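Local coordinates for glycogen synthase (Cyanobacterium sp. CLg1, PDB 6GNF), which belongs to the bacterial glycogen (starch) synthases, two-domain glycosyltransferases of the GT-B fold, and here holds ADP and a glycan in the cleft between its domains, at residues A194-I203 / G261-V271; G46-H56 / W525-F536. One frame throughout, in Å; residues are numbered along the deposited sequence.

Interaction 1 of 2, residues A194-I203 / G261-V271; sequences AKTVMLLHNI and GFLNCDQALTV. With AC1 (4,6-dideoxy-4-{[(1S,4R,5S,6S)-4,5,6-trihydroxy-3-(hydroxymethyl)cyclohex-2-en-1-yl]amino}-alpha-D-glucopyranose), chain D.
Val197, Met198 and Leu199 run beside Gln267, Ala268 and Leu269 as neighbouring parallel strands, their axes approaching to 4.6 Å and set 21° apart. Met198 is gripped at both backbone ends: its N donates to Gln267 O, and its O accepts Leu269 N at 2.8 Å. Leu269 O then takes up Leu200 N. Where the strands begin to part, a side chain continues the pairing. With OG1 of Thr270 anti to the backbone N (chi1 -168°), the hydroxyl donates to Leu200 O over 2.7 Å, coming from well above the carbonyl plane. At the other end Asp266 clasps Thr196: OD2 accepts Thr196 N at 2.9 Å on its anti side, while Asp266 N donates to Thr196 O. A water bridges the same OD2 to Ala194 O.

On the face of the sheet that carries Met198 and Leu200, Met198 and Phe262 cross at about a right angle, with Met198 CG 4.0 Å from Phe262 CD1; Leu200 CD2 and Ile203 CD1 meet the edge of that ring. On the opposite sheet face Val197 CG1 touches Leu269 CD1 at 3.7 Å. Beyond the strands, the His201 ring takes AC1 at its edge, ND1 and O6B lying 3.0 Å apart in a nearly straight hydrogen bond, while Asn170 holds NE2 and so fixes the ring's rotation. Val271 CG1 leans obliquely on the imidazole. Glycan-binding residues gathered just past the carboxyl ends of parallel strands are characteristic of the Rossmann-like N-terminal domain of a GT-B glycosyltransferase.

Interaction 2 of 2, residues G46-H56 / W525-F536; sequences GLPEELAKIGH and WKKPAAKYVDIF
The indole of Trp525 lies with one face against the backbone of Gly46 and Leu47: Gly46 C is 3.6 Å from Trp525 CD1, and Leu47 CB stands over the six-membered ring, 3.8 Å from its centroid and 7° off the normal. Gly46 has no side chain, which lets the ring come this close to the helix. The Tyr532 ring receives Leu47 CD2 over a face, 3.7 Å from the centroid, a second CH-pi contact made by the same leucine. Phe536 meets Leu51 CD1 at its edge, near the ring plane, and has Tyr532 O of its own helix over a face. Trp525, Tyr532 and Phe536 lead into and line the C-terminal helix, which in this GT-B glycosyltransferase returns to pack on the N-terminal domain; residues 526-536 cross residues 46-54 at -75°.

Leu47 serves both rings because its CG is anti to the backbone N (chi1 174°), sending CD1 toward Trp525 CE3 and Ala529 while CD2 goes to the tyrosine. At the crossing Ala529 is a knob in the hole formed by Leu47, Glu50, Leu51 and Ile54, pressed tightly enough that its CB is 3.4 Å from Glu50 CG. The glutamate chain bends at chi2 and lays OE2 3.6 Å from Lys526 CA, near the start of the helix, whose dipole may favour its charged form; Lys526 NZ is too distant for a salt bridge.

Helix 39-54 ends in a Schellman motif at Gly55, after which His56 turns back toward the other helix, its ND1 bonded to Leu22 N. Val533 CG2 finishes the contact, wedged 3.6 Å from His56 NE2 and equally 3.6 Å from Leu51 CD2.

In the fold
Both contacts are largely buried in the N-terminal domain, their centres about 17 Å apart, and along the chain interaction 1 is nested inside the loop closed by interaction 2. Interaction 1 joins adjacent strands within the sheet and is held mainly by backbone hydrogen bonds, extended by the side chains of Asp266 and Thr270; interaction 2 sets two helices against each other with no hydrogen bond between them, relying on aromatic faces and aliphatic branches, with Ile54 and Lys526 reaching solvent at its margin. They meet where helix 526-540 lies on the sheet: Tyr532 OH packs 3.6 Å from Leu199 CD1, and Ile535 CD1 packs against Leu269 CD2. Interaction 1 reaches AC1 directly, whereas the side chain of Trp525 stays about 7 Å from it.

Interaction 1 of 2, residues A194-I203 / G261-V271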
loop_
_atom_site.group_PDB
_atom_site.type_symbol
_atom_site.label_atom_id
_atom_site.label_comp_id
_atom_site.label_asym_id
_atom_site.label_seq_id
_atom_site.Cartn_x
_atom_site.Cartn_y
_atom_site.Cartn_z
ATOM N N ALA A 194 10.652 -25.394 -1.323
ATOM C CA ALA A 194 10.127 -24.083 -0.993
ATOM C C ALA A 194 9.477 -23.454 -2.218
ATOM O O ALA A 194 9.861 -23.742 -3.345
ATOM C CB ALA A 194 11.231 -23.188 -0.468
ATOM N N LYS A 195 8.484 -22.602 -1.980
ATOM C CA LYS A 195 7.773 -21.897 -3.047
ATOM C C LYS A 195 7.859 -20.391 -2.836
ATOM O O LYS A 195 8.010 -19.924 -1.698
ATOM C CB LYS A 195 6.309 -22.322 -3.078
ATOM C CG LYS A 195 6.091 -23.814 -3.254
ATOM C CD LYS A 195 6.542 -24.298 -4.625
ATOM C CE LYS A 195 6.563 -25.815 -4.686
ATOM N NZ LYS A 195 6.785 -26.288 -6.075
ATOM N N THR A 196 7.774 -19.634 -3.927
ATOM C CA THR A 196 7.730 -18.186 -3.824
ATOM C C THR A 196 6.467 -17.649 -4.464
ATOM O O THR A 196 6.048 -18.109 -5.531
ATOM C CB THR A 196 8.933 -17.512 -4.500
ATOM O OG1 THR A 196 8.960 -17.871 -5.876
ATOM C CG2 THR A 196 10.214 -17.959 -3.860
ATOM N N VAL A 197 5.889 -16.653 -3.809
ATOM C CA VAL A 197 4.735 -15.956 -4.323
ATOM C C VAL A 197 5.086 -14.478 -4.394
ATOM O O VAL A 197 5.484 -13.887 -3.393
ATOM C CB VAL A 197 3.510 -16.173 -3.419
ATOM C CG1 VAL A 197 2.361 -15.260 -3.824
ATOM C CG2 VAL A 197 3.072 -17.624 -3.478
ATOM N N MET A 198 4.903 -13.898 -5.574
ATOM C CA MET A 198 5.117 -12.485 -5.786
ATOM C C MET A 198 3.775 -11.806 -5.511
ATOM O O MET A 198 2.802 -12.047 -6.216
ATOM C CB MET A 198 5.570 -12.271 -7.235
ATOM C CG MET A 198 6.296 -10.976 -7.514
ATOM S SD MET A 198 7.862 -10.885 -6.617
ATOM C CE MET A 198 7.561 -9.317 -5.788
ATOM N N LEU A 199 3.691 -11.052 -4.422
ATOM C CA LEU A 199 2.476 -10.309 -4.105
ATOM C C LEU A 199 2.672 -8.859 -4.474
ATOM O O LEU A 199 3.432 -8.138 -3.831
ATOM C CB LEU A 199 2.105 -10.441 -2.631
ATOM C CG LEU A 199 0.813 -9.737 -2.187
ATOM C CD1 LEU A 199 -0.361 -10.101 -3.088
ATOM C CD2 LEU A 199 0.478 -10.070 -0.743
ATOM N N LEU A 200 1.965 -8.437 -5.517
ATOM C CA LEU A 200 2.108 -7.104 -6.065
ATOM C C LEU A 200 1.085 -6.170 -5.438
ATOM O O LEU A 200 -0.116 -6.461 -5.455
ATOM C CB LEU A 200 1.908 -7.149 -7.580
ATOM C CG LEU A 200 1.811 -5.798 -8.289
ATOM C CD1 LEU A 200 3.157 -5.082 -8.261
ATOM C CD2 LEU A 200 1.314 -5.981 -9.718
ATOM N N HIS A 201 1.561 -5.073 -4.854
ATOM C CA HIS A 201 0.674 -4.057 -4.284
ATOM C C HIS A 201 0.551 -2.825 -5.161
ATOM O O HIS A 201 -0.436 -2.123 -5.058
ATOM C CB HIS A 201 1.151 -3.632 -2.897
ATOM C CG HIS A 201 1.210 -4.754 -1.915
ATOM N ND1 HIS A 201 0.238 -4.958 -0.966
ATOM C CD2 HIS A 201 2.125 -5.740 -1.738
ATOM C CE1 HIS A 201 0.548 -6.020 -0.249
ATOM N NE2 HIS A 201 1.694 -6.509 -0.690
ATOM N N ASN A 202 1.563 -2.554 -5.985
ATOM C CA ASN A 202 1.583 -1.366 -6.834
ATOM C C ASN A 202 2.569 -1.508 -7.982
ATOM O O ASN A 202 3.783 -1.555 -7.750
ATOM C CB ASN A 202 1.950 -0.128 -6.010
ATOM C CG ASN A 202 1.503 1.175 -6.677
ATOM O OD1 ASN A 202 1.591 1.345 -7.897
ATOM N ND2 ASN A 202 1.010 2.088 -5.885
ATOM N N ILE A 203 2.041 -1.533 -9.204
ATOM C CA ILE A 203 2.830 -1.774 -10.412
ATOM C C ILE A 203 3.594 -0.541 -10.882
ATOM O O ILE A 203 4.459 -0.654 -11.748
ATOM C CB ILE A 203 1.928 -2.299 -11.561
ATOM C CG1 ILE A 203 2.739 -2.984 -12.663
ATOM C CG2 ILE A 203 1.099 -1.182 -12.174
ATOM C CD1 ILE A 203 3.005 -4.443 -12.404
ATOM N N GLY A 261 11.289 -10.840 -10.905
ATOM C CA GLY A 261 10.494 -11.493 -9.873
ATOM C C GLY A 261 9.298 -12.229 -10.446
ATOM O O GLY A 261 8.995 -13.366 -10.051
ATOM N N PHE A 262 8.587 -11.586 -11.367
ATOM C CA PHE A 262 7.473 -12.248 -12.051
ATOM C C PHE A 262 7.930 -13.494 -12.785
ATOM O O PHE A 262 7.250 -14.517 -12.760
ATOM C CB PHE A 262 6.783 -11.321 -13.060
ATOM C CG PHE A 262 5.805 -10.357 -12.453
ATOM C CD1 PHE A 262 5.123 -10.649 -11.273
ATOM C CD2 PHE A 262 5.547 -9.155 -13.078
ATOM C CE1 PHE A 262 4.218 -9.748 -10.730
ATOM C CE2 PHE A 262 4.640 -8.255 -12.550
ATOM C CZ PHE A 262 3.974 -8.552 -11.374
ATOM N N LEU A 263 9.077 -13.399 -13.449
ATOM C CA LEU A 263 9.563 -14.494 -14.279
ATOM C C LEU A 263 10.142 -15.651 -13.474
ATOM O O LEU A 263 10.336 -16.731 -14.014
ATOM C CB LEU A 263 10.611 -13.988 -15.279
ATOM C CG LEU A 263 10.083 -13.052 -16.372
ATOM C CD1 LEU A 263 11.229 -12.448 -17.173
ATOM C CD2 LEU A 263 9.115 -13.777 -17.291
ATOM N N ASN A 264 10.435 -15.440 -12.194
ATOM C CA ASN A 264 11.081 -16.470 -11.394
ATOM C C ASN A 264 10.247 -17.018 -10.246
ATOM O O ASN A 264 10.621 -18.040 -9.669
ATOM C CB ASN A 264 12.431 -15.958 -10.875
ATOM C CG ASN A 264 13.513 -16.013 -11.935
ATOM O OD1 ASN A 264 14.165 -17.035 -12.111
ATOM N ND2 ASN A 264 13.701 -14.918 -12.660
ATOM N N CYS A 265 9.116 -16.390 -9.939
ATOM C CA CYS A 265 8.289 -16.866 -8.836
ATOM C C CYS A 265 7.488 -18.078 -9.280
ATOM O O CYS A 265 7.388 -18.366 -10.470
ATOM C CB CYS A 265 7.346 -15.767 -8.333
ATOM S SG CYS A 265 6.042 -15.312 -9.506
ATOM N N ASP A 266 6.902 -18.773 -8.318
ATOM C CA ASP A 266 6.009 -19.888 -8.616
ATOM C C ASP A 266 4.600 -19.398 -8.914
ATOM O O ASP A 266 3.868 -20.037 -9.655
ATOM C CB ASP A 266 5.990 -20.879 -7.453
ATOM C CG ASP A 266 7.324 -21.548 -7.266
ATOM O OD1 ASP A 266 7.809 -22.110 -8.271
ATOM O OD2 ASP A 266 7.903 -21.471 -6.169
ATOM N N GLN A 267 4.212 -18.266 -8.336
ATOM C CA GLN A 267 2.920 -17.675 -8.655
ATOM C C GLN A 267 2.882 -16.192 -8.335
ATOM O O GLN A 267 3.440 -15.752 -7.322
ATOM C CB GLN A 267 1.791 -18.385 -7.912
ATOM C CG GLN A 267 0.415 -17.939 -8.376
ATOM C CD GLN A 267 -0.667 -18.960 -8.124
ATOM O OE1 GLN A 267 -0.403 -20.068 -7.643
ATOM N NE2 GLN A 267 -1.887 -18.601 -8.475
ATOM N N ALA A 268 2.225 -15.437 -9.208
ATOM C CA ALA A 268 2.114 -13.997 -9.060
ATOM C C ALA A 268 0.685 -13.642 -8.681
ATOM O O ALA A 268 -0.256 -14.112 -9.304
ATOM C CB ALA A 268 2.506 -13.317 -10.357
ATOM N N LEU A 269 0.538 -12.875 -7.604
ATOM C CA LEU A 269 -0.764 -12.428 -7.117
ATOM C C LEU A 269 -0.780 -10.920 -6.975
ATOM O O LEU A 269 0.268 -10.266 -6.890
ATOM C CB LEU A 269 -1.061 -13.030 -5.742
ATOM C CG LEU A 269 -1.109 -14.550 -5.600
ATOM C CD1 LEU A 269 -1.299 -14.945 -4.150
ATOM C CD2 LEU A 269 -2.226 -15.124 -6.450
ATOM N N THR A 270 -1.983 -10.360 -6.911
ATOM C CA THR A 270 -2.128 -8.944 -6.585
ATOM C C THR A 270 -3.382 -8.687 -5.734
ATOM O O THR A 270 -4.072 -9.633 -5.340
ATOM C CB THR A 270 -2.071 -8.064 -7.848
ATOM O OG1 THR A 270 -1.934 -6.688 -7.462
ATOM C CG2 THR A 270 -3.301 -8.256 -8.715
ATOM N N VAL A 271 -3.669 -7.415 -5.459
ATOM C CA VAL A 271 -4.541 -7.065 -4.346
ATOM C C VAL A 271 -5.989 -6.703 -4.733
ATOM O O VAL A 271 -6.750 -6.210 -3.900
ATOM C CB VAL A 271 -3.892 -5.974 -3.475
ATOM C CG1 VAL A 271 -2.659 -6.536 -2.782
ATOM C CG2 VAL A 271 -3.516 -4.747 -4.297
HETATM C C1 AC1 D . 4.786 1.719 -1.042
HETATM O O2 AC1 D . 5.266 -0.288 -2.337
HETATM C C2 AC1 D . 4.273 0.358 -1.515
HETATM C C4A AC1 D . -2.965 -0.802 -2.035
HETATM C C3 AC1 D . 2.946 0.481 -2.267
HETATM O O3 AC1 D . 2.470 -0.848 -2.499
HETATM C C4 AC1 D . 1.914 1.315 -1.477
HETATM N N4A AC1 D . 0.599 1.470 -2.143
HETATM C C5 AC1 D . 2.569 2.673 -1.184
HETATM O O5 AC1 D . 3.750 2.475 -0.397
HETATM C C6 AC1 D . 1.666 3.624 -0.416
HETATM C C1B AC1 D . -0.275 0.376 -2.575
HETATM C C2B AC1 D . -1.563 0.823 -3.328
HETATM O O2B AC1 D . -1.605 2.217 -3.616
HETATM C C3B AC1 D . -2.877 0.576 -2.622
HETATM O O3B AC1 D . -3.943 0.703 -3.563
HETATM O O4 AC1 D . -4.150 -0.822 -1.233
HETATM C C5B AC1 D . -1.748 -1.108 -1.201
HETATM C C7B AC1 D . -0.571 -0.544 -1.416
HETATM C C6B AC1 D . -1.870 -2.129 -0.115
HETATM O O6B AC1 D . -2.283 -3.347 -0.737
HETATM O O HOH W 1 10.455 -22.299 -5.600
HETATM O O HOH W 2 11.041 -18.776 -7.133
#

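Interaction 2 of 2, residues G46-H56 / W525-F536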
loop_
_atom_site.group_PDB
_atom_site.type_symbol
_atom_site.label_atom_id
_atom_site.label_comp_id
_atom_site.label_asym_id
_atom_site.label_seq_id
_atom_site.Cartn_x
_atom_site.Cartn_y
_atom_site.Cartn_z
ATOM N N GLY A 46 -2.264 -7.324 8.854
ATOM C CA GLY A 46 -3.562 -7.981 8.959
ATOM C C GLY A 46 -3.679 -9.377 8.386
ATOM O O GLY A 46 -4.270 -10.259 9.002
ATOM N N LEU A 47 -3.133 -9.576 7.195
ATOM C CA LEU A 47 -3.244 -10.871 6.524
ATOM C C LEU A 47 -2.478 -11.965 7.287
ATOM O O LEU A 47 -3.041 -13.026 7.553
ATOM C CB LEU A 47 -2.824 -10.761 5.048
ATOM C CG LEU A 47 -2.729 -12.046 4.217
ATOM C CD1 LEU A 47 -4.002 -12.881 4.305
ATOM C CD2 LEU A 47 -2.407 -11.714 2.764
ATOM N N PRO A 48 -1.219 -11.703 7.681
ATOM C CA PRO A 48 -0.520 -12.716 8.489
ATOM C C PRO A 48 -1.205 -13.054 9.806
ATOM O O PRO A 48 -1.203 -14.219 10.204
ATOM C CB PRO A 48 0.846 -12.070 8.738
ATOM C CG PRO A 48 1.060 -11.253 7.514
ATOM C CD PRO A 48 -0.293 -10.635 7.268
ATOM N N GLU A 49 -1.790 -12.057 10.471
ATOM C CA GLU A 49 -2.519 -12.303 11.716
ATOM C C GLU A 49 -3.720 -13.211 11.490
ATOM O O GLU A 49 -3.989 -14.089 12.296
ATOM C CB GLU A 49 -2.939 -10.991 12.391
ATOM C CG GLU A 49 -1.778 -10.298 13.093
ATOM C CD GLU A 49 -2.120 -8.972 13.759
ATOM O OE1 GLU A 49 -1.165 -8.275 14.169
ATOM O OE2 GLU A 49 -3.305 -8.587 13.821
ATOM N N GLU A 50 -4.412 -13.029 10.369
ATOM C CA GLU A 50 -5.577 -13.862 10.049
ATOM C C GLU A 50 -5.130 -15.284 9.722
ATOM O O GLU A 50 -5.748 -16.247 10.141
ATOM C CB GLU A 50 -6.370 -13.265 8.880
ATOM C CG GLU A 50 -7.599 -14.069 8.465
ATOM C CD GLU A 50 -8.675 -14.151 9.543
ATOM O OE1 GLU A 50 -8.681 -13.288 10.451
ATOM O OE2 GLU A 50 -9.518 -15.088 9.489
ATOM N N LEU A 51 -4.036 -15.407 8.988
ATOM C CA LEU A 51 -3.492 -16.724 8.651
ATOM C C LEU A 51 -3.046 -17.500 9.885
ATOM O O LEU A 51 -3.181 -18.721 9.922
ATOM C CB LEU A 51 -2.341 -16.579 7.653
ATOM C CG LEU A 51 -2.780 -16.098 6.262
ATOM C CD1 LEU A 51 -1.604 -15.630 5.431
ATOM C CD2 LEU A 51 -3.525 -17.191 5.520
ATOM N N ALA A 52 -2.474 -16.798 10.862
ATOM C CA ALA A 52 -2.099 -17.422 12.136
ATOM C C ALA A 52 -3.324 -17.863 12.912
ATOM O O ALA A 52 -3.318 -18.923 13.523
ATOM C CB ALA A 52 -1.269 -16.460 12.972
ATOM N N LYS A 53 -4.363 -17.034 12.877
ATOM C CA LYS A 53 -5.640 -17.319 13.533
ATOM C C LYS A 53 -6.254 -18.620 13.013
ATOM O O LYS A 53 -6.656 -19.463 13.783
ATOM C CB LYS A 53 -6.591 -16.138 13.315
ATOM C CG LYS A 53 -7.585 -15.891 14.440
ATOM C CD LYS A 53 -8.006 -14.424 14.497
ATOM C CE LYS A 53 -9.069 -14.088 13.459
ATOM N NZ LYS A 53 -10.446 -14.462 13.911
ATOM N N ILE A 54 -6.217 -18.820 11.699
ATOM C CA ILE A 54 -6.685 -20.059 11.069
ATOM C C ILE A 54 -5.852 -21.275 11.493
ATOM O O ILE A 54 -6.344 -22.393 11.417
ATOM C CB ILE A 54 -6.617 -19.964 9.524
ATOM C CG1 ILE A 54 -7.569 -18.907 8.987
ATOM C CG2 ILE A 54 -6.964 -21.301 8.872
ATOM C CD1 ILE A 54 -7.210 -18.472 7.581
ATOM N N GLY A 55 -4.611 -21.060 11.929
ATOM C CA GLY A 55 -3.773 -22.151 12.432
ATOM C C GLY A 55 -2.465 -22.380 11.702
ATOM O O GLY A 55 -1.754 -23.326 12.007
ATOM N N HIS A 56 -2.119 -21.521 10.750
ATOM C CA HIS A 56 -0.871 -21.701 10.008
ATOM C C HIS A 56 0.294 -21.048 10.743
ATOM O O HIS A 56 0.091 -20.189 11.607
ATOM C CB HIS A 56 -1.009 -21.159 8.585
ATOM C CG HIS A 56 -2.178 -21.735 7.853
ATOM N ND1 HIS A 56 -2.251 -23.063 7.502
ATOM C CD2 HIS A 56 -3.339 -21.174 7.443
ATOM C CE1 HIS A 56 -3.402 -23.297 6.897
ATOM N NE2 HIS A 56 -4.082 -22.167 6.849
ATOM N N TRP A 525 -10.364 -9.771 6.985
ATOM C CA TRP A 525 -9.427 -10.640 6.278
ATOM C C TRP A 525 -9.906 -12.088 6.117
ATOM O O TRP A 525 -9.286 -12.867 5.409
ATOM C CB TRP A 525 -8.061 -10.607 6.966
ATOM C CG TRP A 525 -7.255 -9.450 6.539
ATOM C CD1 TRP A 525 -6.959 -8.340 7.269
ATOM C CD2 TRP A 525 -6.662 -9.257 5.254
ATOM N NE1 TRP A 525 -6.202 -7.469 6.519
ATOM C CE2 TRP A 525 -6.004 -8.009 5.279
ATOM C CE3 TRP A 525 -6.614 -10.022 4.087
ATOM C CZ2 TRP A 525 -5.316 -7.504 4.184
ATOM C CZ3 TRP A 525 -5.920 -9.523 2.996
ATOM C CH2 TRP A 525 -5.282 -8.273 3.051
ATOM N N LYS A 526 -11.004 -12.439 6.771
ATOM C CA LYS A 526 -11.504 -13.816 6.824
ATOM C C LYS A 526 -11.622 -14.486 5.447
ATOM O O LYS A 526 -10.958 -15.491 5.188
ATOM C CB LYS A 526 -12.847 -13.821 7.556
ATOM C CG LYS A 526 -13.277 -15.141 8.174
ATOM C CD LYS A 526 -14.147 -14.883 9.411
ATOM C CE LYS A 526 -15.457 -15.655 9.392
ATOM N NZ LYS A 526 -15.254 -17.131 9.366
ATOM N N LYS A 527 -12.422 -13.903 4.557
ATOM C CA LYS A 527 -12.639 -14.465 3.215
ATOM C C LYS A 527 -11.424 -14.396 2.292
ATOM O O LYS A 527 -11.159 -15.364 1.582
ATOM C CB LYS A 527 -13.823 -13.788 2.524
ATOM C CG LYS A 527 -15.167 -14.149 3.121
ATOM C CD LYS A 527 -16.249 -13.204 2.628
ATOM C CE LYS A 527 -17.511 -13.296 3.471
ATOM N NZ LYS A 527 -18.230 -14.583 3.261
ATOM N N PRO A 528 -10.762 -13.231 2.214
ATOM C CA PRO A 528 -9.583 -13.210 1.355
ATOM C C PRO A 528 -8.450 -14.111 1.851
ATOM O O PRO A 528 -7.808 -14.772 1.034
ATOM C CB PRO A 528 -9.164 -11.733 1.344
ATOM C CG PRO A 528 -9.915 -11.089 2.443
ATOM C CD PRO A 528 -11.166 -11.881 2.624
ATOM N N ALA A 529 -8.252 -14.195 3.162
ATOM C CA ALA A 529 -7.206 -15.071 3.717
ATOM C C ALA A 529 -7.447 -16.504 3.276
ATOM O O ALA A 529 -6.513 -17.217 2.916
ATOM C CB ALA A 529 -7.179 -14.995 5.230
ATOM N N ALA A 530 -8.707 -16.919 3.320
ATOM C CA ALA A 530 -9.098 -18.255 2.874
ATOM C C ALA A 530 -8.731 -18.507 1.406
ATOM O O ALA A 530 -8.363 -19.616 1.043
ATOM C CB ALA A 530 -10.585 -18.467 3.096
ATOM N N LYS A 531 -8.825 -17.472 0.572
ATOM C CA LYS A 531 -8.426 -17.586 -0.825
ATOM C C LYS A 531 -6.923 -17.731 -0.966
ATOM O O LYS A 531 -6.464 -18.487 -1.808
ATOM C CB LYS A 531 -8.865 -16.374 -1.625
ATOM C CG LYS A 531 -10.354 -16.261 -1.846
ATOM C CD LYS A 531 -10.616 -15.038 -2.709
ATOM C CE LYS A 531 -12.039 -14.550 -2.597
ATOM N NZ LYS A 531 -12.966 -15.542 -3.196
ATOM N N TYR A 532 -6.160 -16.978 -0.172
ATOM C CA TYR A 532 -4.703 -17.150 -0.138
ATOM C C TYR A 532 -4.336 -18.589 0.251
ATOM O O TYR A 532 -3.497 -19.231 -0.391
ATOM C CB TYR A 532 -4.047 -16.156 0.833
ATOM C CG TYR A 532 -3.838 -14.767 0.272
ATOM C CD1 TYR A 532 -2.693 -14.453 -0.450
ATOM C CD2 TYR A 532 -4.774 -13.758 0.481
ATOM C CE1 TYR A 532 -2.498 -13.178 -0.961
ATOM C CE2 TYR A 532 -4.586 -12.484 -0.021
ATOM C CZ TYR A 532 -3.455 -12.193 -0.739
ATOM O OH TYR A 532 -3.314 -10.901 -1.221
ATOM N N VAL A 533 -5.001 -19.117 1.271
ATOM C CA VAL A 533 -4.735 -20.477 1.735
ATOM C C VAL A 533 -4.958 -21.476 0.605
ATOM O O VAL A 533 -4.165 -22.392 0.429
ATOM C CB VAL A 533 -5.607 -20.858 2.956
ATOM C CG1 VAL A 533 -5.529 -22.346 3.252
ATOM C CG2 VAL A 533 -5.173 -20.072 4.178
ATOM N N ASP A 534 -6.041 -21.311 -0.155
ATOM C CA ASP A 534 -6.307 -22.196 -1.303
ATOM C C ASP A 534 -5.195 -22.172 -2.333
ATOM O O ASP A 534 -4.752 -23.219 -2.795
ATOM C CB ASP A 534 -7.621 -21.836 -1.987
ATOM C CG ASP A 534 -8.829 -22.315 -1.202
ATOM O OD1 ASP A 534 -8.628 -22.929 -0.128
ATOM O OD2 ASP A 534 -9.978 -22.088 -1.651
ATOM N N ILE A 535 -4.763 -20.972 -2.699
ATOM C CA ILE A 535 -3.651 -20.815 -3.626
ATOM C C ILE A 535 -2.378 -21.436 -3.062
ATOM O O ILE A 535 -1.706 -22.182 -3.773
ATOM C CB ILE A 535 -3.463 -19.335 -4.013
ATOM C CG1 ILE A 535 -4.520 -18.966 -5.056
ATOM C CG2 ILE A 535 -2.077 -19.080 -4.588
ATOM C CD1 ILE A 535 -4.827 -17.495 -5.132
ATOM N N PHE A 536 -2.092 -21.181 -1.784
ATOM C CA PHE A 536 -0.905 -21.745 -1.139
ATOM C C PHE A 536 -0.941 -23.268 -1.126
ATOM O O PHE A 536 0.066 -23.911 -1.405
ATOM C CB PHE A 536 -0.734 -21.227 0.299
ATOM C CG PHE A 536 -0.454 -19.747 0.410
ATOM C CD1 PHE A 536 0.120 -19.026 -0.629
ATOM C CD2 PHE A 536 -0.745 -19.079 1.591
ATOM C CE1 PHE A 536 0.372 -17.668 -0.493
ATOM C CE2 PHE A 536 -0.490 -17.721 1.731
ATOM C CZ PHE A 536 0.073 -17.014 0.688
#